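Local coordinates for hypothetical protein PH0435 (PDB 2YV4), which is of unknown function but carries a C-terminal Sua5 domain, the accessory domain of threonylcarbamoyl-AMP synthases, and probably takes part in tRNA modification, at residues E5-V16 with S98-A105. Sequence-based numbering, arbitrary orientation.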
loop_
_atom_site.group_PDB
_atom_site.type_symbol
_atom_site.label_atom_id
_atom_site.label_comp_id
_atom_site.label_asym_id
_atom_site.label_seq_id
_atom_site.Cartn_x
_atom_site.Cartn_y
_atom_site.Cartn_z
ATOM N N GLU A 5 -3.294 -3.702 9.465
ATOM C CA GLU A 5 -3.073 -4.895 8.658
ATOM C C GLU A 5 -2.425 -4.372 7.379
ATOM O O GLU A 5 -2.812 -3.322 6.872
ATOM C CB GLU A 5 -4.402 -5.566 8.306
ATOM C CG GLU A 5 -4.250 -6.878 7.543
ATOM C CD GLU A 5 -5.531 -7.310 6.845
ATOM O OE1 GLU A 5 -6.627 -7.045 7.386
ATOM O OE2 GLU A 5 -5.440 -7.926 5.762
ATOM N N VAL A 6 -1.435 -5.088 6.862
ATOM C CA VAL A 6 -0.775 -4.649 5.645
ATOM C C VAL A 6 -1.113 -5.578 4.482
ATOM O O VAL A 6 -1.040 -6.806 4.603
ATOM C CB VAL A 6 0.751 -4.576 5.855
ATOM C CG1 VAL A 6 1.456 -4.230 4.549
ATOM C CG2 VAL A 6 1.061 -3.522 6.920
ATOM N N ILE A 7 -1.522 -4.980 3.370
ATOM C CA ILE A 7 -1.868 -5.734 2.171
ATOM C C ILE A 7 -1.079 -5.181 0.995
ATOM O O ILE A 7 -1.196 -4.001 0.662
ATOM C CB ILE A 7 -3.362 -5.606 1.811
ATOM C CG1 ILE A 7 -4.232 -6.115 2.961
ATOM C CG2 ILE A 7 -3.644 -6.380 0.523
ATOM C CD1 ILE A 7 -5.717 -5.990 2.694
ATOM N N VAL A 8 -0.278 -6.035 0.369
ATOM C CA VAL A 8 0.507 -5.627 -0.786
ATOM C C VAL A 8 -0.210 -6.105 -2.049
ATOM O O VAL A 8 -0.480 -7.295 -2.199
ATOM C CB VAL A 8 1.917 -6.256 -0.749
ATOM C CG1 VAL A 8 2.716 -5.816 -1.976
ATOM C CG2 VAL A 8 2.622 -5.866 0.529
ATOM N N VAL A 9 -0.536 -5.177 -2.945
ATOM C CA VAL A 9 -1.200 -5.540 -4.196
ATOM C C VAL A 9 -0.151 -5.473 -5.306
ATOM O O VAL A 9 0.386 -4.404 -5.614
ATOM C CB VAL A 9 -2.367 -4.588 -4.517
ATOM C CG1 VAL A 9 -2.977 -4.944 -5.877
ATOM C CG2 VAL A 9 -3.423 -4.692 -3.424
ATOM N N GLU A 10 0.135 -6.626 -5.903
ATOM C CA GLU A 10 1.156 -6.718 -6.942
ATOM C C GLU A 10 0.662 -7.102 -8.329
ATOM O O GLU A 10 -0.415 -7.680 -8.490
ATOM C CB GLU A 10 2.231 -7.714 -6.501
ATOM C CG GLU A 10 1.650 -8.941 -5.830
ATOM C CD GLU A 10 2.568 -10.141 -5.890
ATOM O OE1 GLU A 10 3.706 -10.059 -5.377
ATOM O OE2 GLU A 10 2.141 -11.172 -6.454
ATOM N N GLY A 11 1.482 -6.793 -9.325
ATOM C CA GLY A 11 1.143 -7.098 -10.701
ATOM C C GLY A 11 1.490 -5.923 -11.591
ATOM O O GLY A 11 2.089 -4.950 -11.121
ATOM N N PRO A 12 1.151 -5.979 -12.888
ATOM C CA PRO A 12 1.475 -4.845 -13.759
ATOM C C PRO A 12 0.718 -3.617 -13.265
ATOM O O PRO A 12 -0.399 -3.740 -12.754
ATOM C CB PRO A 12 1.015 -5.321 -15.141
ATOM C CG PRO A 12 -0.094 -6.290 -14.820
ATOM C CD PRO A 12 0.463 -7.046 -13.634
ATOM N N ARG A 13 1.324 -2.441 -13.414
ATOM C CA ARG A 13 0.709 -1.206 -12.946
ATOM C C ARG A 13 -0.759 -1.024 -13.324
ATOM O O ARG A 13 -1.576 -0.652 -12.480
ATOM C CB ARG A 13 1.494 0.013 -13.433
ATOM C CG ARG A 13 0.886 1.327 -12.948
ATOM C CD ARG A 13 1.588 2.545 -13.511
ATOM N NE ARG A 13 3.007 2.571 -13.178
ATOM C CZ ARG A 13 3.979 2.233 -14.017
ATOM N NH1 ARG A 13 3.686 1.843 -15.252
ATOM N NH2 ARG A 13 5.243 2.287 -13.620
ATOM N N GLU A 14 -1.099 -1.279 -14.584
ATOM C CA GLU A 14 -2.481 -1.115 -15.036
ATOM C C GLU A 14 -3.470 -1.896 -14.173
ATOM O O GLU A 14 -4.491 -1.351 -13.745
ATOM C CB GLU A 14 -2.624 -1.550 -16.502
ATOM C CG GLU A 14 -4.053 -1.457 -17.036
ATOM C CD GLU A 14 -4.168 -1.836 -18.507
ATOM O OE1 GLU A 14 -3.777 -2.969 -18.870
ATOM O OE2 GLU A 14 -4.657 -1.000 -19.299
ATOM N N LYS A 15 -3.163 -3.169 -13.928
ATOM C CA LYS A 15 -4.018 -4.032 -13.119
ATOM C C LYS A 15 -3.996 -3.660 -11.642
ATOM O O LYS A 15 -5.015 -3.748 -10.957
ATOM C CB LYS A 15 -3.597 -5.498 -13.255
ATOM C CG LYS A 15 -4.021 -6.177 -14.550
ATOM C CD LYS A 15 -3.951 -7.690 -14.400
ATOM C CE LYS A 15 -4.445 -8.407 -15.647
ATOM N NZ LYS A 15 -3.578 -8.135 -16.825
ATOM N N VAL A 16 -2.831 -3.264 -11.145
ATOM C CA VAL A 16 -2.722 -2.901 -9.743
ATOM C C VAL A 16 -3.634 -1.719 -9.425
ATOM O O VAL A 16 -4.360 -1.736 -8.435
ATOM C CB VAL A 16 -1.266 -2.557 -9.373
ATOM C CG1 VAL A 16 -1.216 -1.912 -7.997
ATOM C CG2 VAL A 16 -0.414 -3.827 -9.388
ATOM N N SER A 98 6.968 -9.553 10.519
ATOM C CA SER A 98 5.841 -8.789 11.045
ATOM C C SER A 98 4.509 -9.320 10.506
ATOM O O SER A 98 3.531 -9.448 11.250
ATOM C CB SER A 98 6.005 -7.306 10.692
ATOM O OG SER A 98 6.228 -7.128 9.306
ATOM N N GLY A 99 4.471 -9.611 9.209
ATOM C CA GLY A 99 3.261 -10.148 8.612
ATOM C C GLY A 99 2.493 -9.249 7.659
ATOM O O GLY A 99 2.156 -8.114 7.992
ATOM N N TYR A 100 2.215 -9.766 6.464
ATOM C CA TYR A 100 1.447 -9.025 5.473
ATOM C C TYR A 100 0.789 -9.949 4.460
ATOM O O TYR A 100 1.240 -11.066 4.229
ATOM C CB TYR A 100 2.313 -7.980 4.750
ATOM C CG TYR A 100 3.445 -8.516 3.896
ATOM C CD1 TYR A 100 4.742 -8.588 4.394
ATOM C CD2 TYR A 100 3.227 -8.908 2.573
ATOM C CE1 TYR A 100 5.799 -9.026 3.600
ATOM C CE2 TYR A 100 4.279 -9.357 1.771
ATOM C CZ TYR A 100 5.563 -9.409 2.295
ATOM O OH TYR A 100 6.615 -9.841 1.517
ATOM N N LYS A 101 -0.302 -9.478 3.873
ATOM C CA LYS A 101 -1.038 -10.247 2.883
ATOM C C LYS A 101 -0.609 -9.835 1.483
ATOM O O LYS A 101 -0.240 -8.687 1.251
ATOM C CB LYS A 101 -2.534 -9.992 3.051
ATOM C CG LYS A 101 -3.431 -10.700 2.047
ATOM C CD LYS A 101 -4.881 -10.281 2.302
ATOM C CE LYS A 101 -5.867 -11.063 1.461
ATOM N NZ LYS A 101 -7.251 -10.566 1.680
ATOM N N ILE A 102 -0.654 -10.777 0.551
ATOM C CA ILE A 102 -0.287 -10.481 -0.825
ATOM C C ILE A 102 -1.483 -10.772 -1.716
ATOM O O ILE A 102 -2.018 -11.881 -1.713
ATOM C CB ILE A 102 0.910 -11.331 -1.295
ATOM C CG1 ILE A 102 2.140 -10.997 -0.449
ATOM C CG2 ILE A 102 1.193 -11.067 -2.772
ATOM C CD1 ILE A 102 3.363 -11.815 -0.802
ATOM N N VAL A 103 -1.898 -9.762 -2.470
ATOM C CA VAL A 103 -3.031 -9.886 -3.374
ATOM C C VAL A 103 -2.576 -9.669 -4.809
ATOM O O VAL A 103 -1.990 -8.636 -5.133
ATOM C CB VAL A 103 -4.121 -8.849 -3.040
ATOM C CG1 VAL A 103 -5.278 -8.977 -4.012
ATOM C CG2 VAL A 103 -4.607 -9.048 -1.617
ATOM N N LYS A 104 -2.835 -10.658 -5.659
ATOM C CA LYS A 104 -2.471 -10.580 -7.069
ATOM C C LYS A 104 -3.480 -9.678 -7.772
ATOM O O LYS A 104 -4.684 -9.907 -7.682
ATOM C CB LYS A 104 -2.500 -11.979 -7.691
ATOM C CG LYS A 104 -2.303 -12.007 -9.201
ATOM C CD LYS A 104 -2.398 -13.432 -9.733
ATOM C CE LYS A 104 -2.202 -13.477 -11.242
ATOM N NZ LYS A 104 -2.264 -14.876 -11.756
ATOM N N ALA A 105 -2.993 -8.659 -8.475
ATOM C CA ALA A 105 -3.880 -7.729 -9.172
ATOM C C ALA A 105 -4.574 -8.379 -10.367
ATOM O O ALA A 105 -4.055 -9.397 -10.870
ATOM C CB ALA A 105 -3.098 -6.508 -9.634
ATOM O OXT ALA A 105 -5.621 -7.845 -10.790
HETATM O O HOH W 1 -0.395 -7.219 8.414
HETATM O O HOH W 2 -7.232 -5.050 -11.819
#
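Val6 O receives Lys101 N at 2.9 Å, the first of five backbone hydrogen bonds that zip strand 5-11 to strand 101-104 in parallel. Lys101 O then takes Val8 N, Val8 O takes Val103 N, Val103 O takes Glu10 N, and Glu10 O holds the N of C-terminal Ala105 at 2.8 Å. Before the ladder begins, one water accepts from Val6 N and donates to Gly99 O. On one face of the pair, Ile7 CG2 meets Val103 CG2 at 3.6 Å, and Val9 CG1 lies 4.1 Å from Ala105 CB. Ala105 CB also reaches the first turn of helix 13-29, 3.8 Å from Val16 CG2. On the other face, Val8 CG2 approaches the Tyr100 ring obliquely, 3.7 Å from CD2. Glu10 CG sits between its own backbone N and carbonyl carbon (chi1 41°), and from there the carboxylate crosses Ile102 at a slant, with Glu10 CD 3.5 Å from Ile102 CG2. Were Glu10 an alanine, Ile102 CG2 would probably lose this cover, while the backbone bonds could persist. Met91 of helix 86-93 touches Glu10, Tyr100 and Ile102, whereas helix 13-29 packs on Val9 from the opposite face. Backbone bonds from Glu5, Ile7 and Val9 to strand 75-81 tie the inner strand to the rest of the sheet. Strand 101-104 thus forms one edge of a five-stranded parallel sheet of order 3-2-4-1-5, with helices on both faces: a three-layer, Rossmann-like alpha/beta/alpha sandwich.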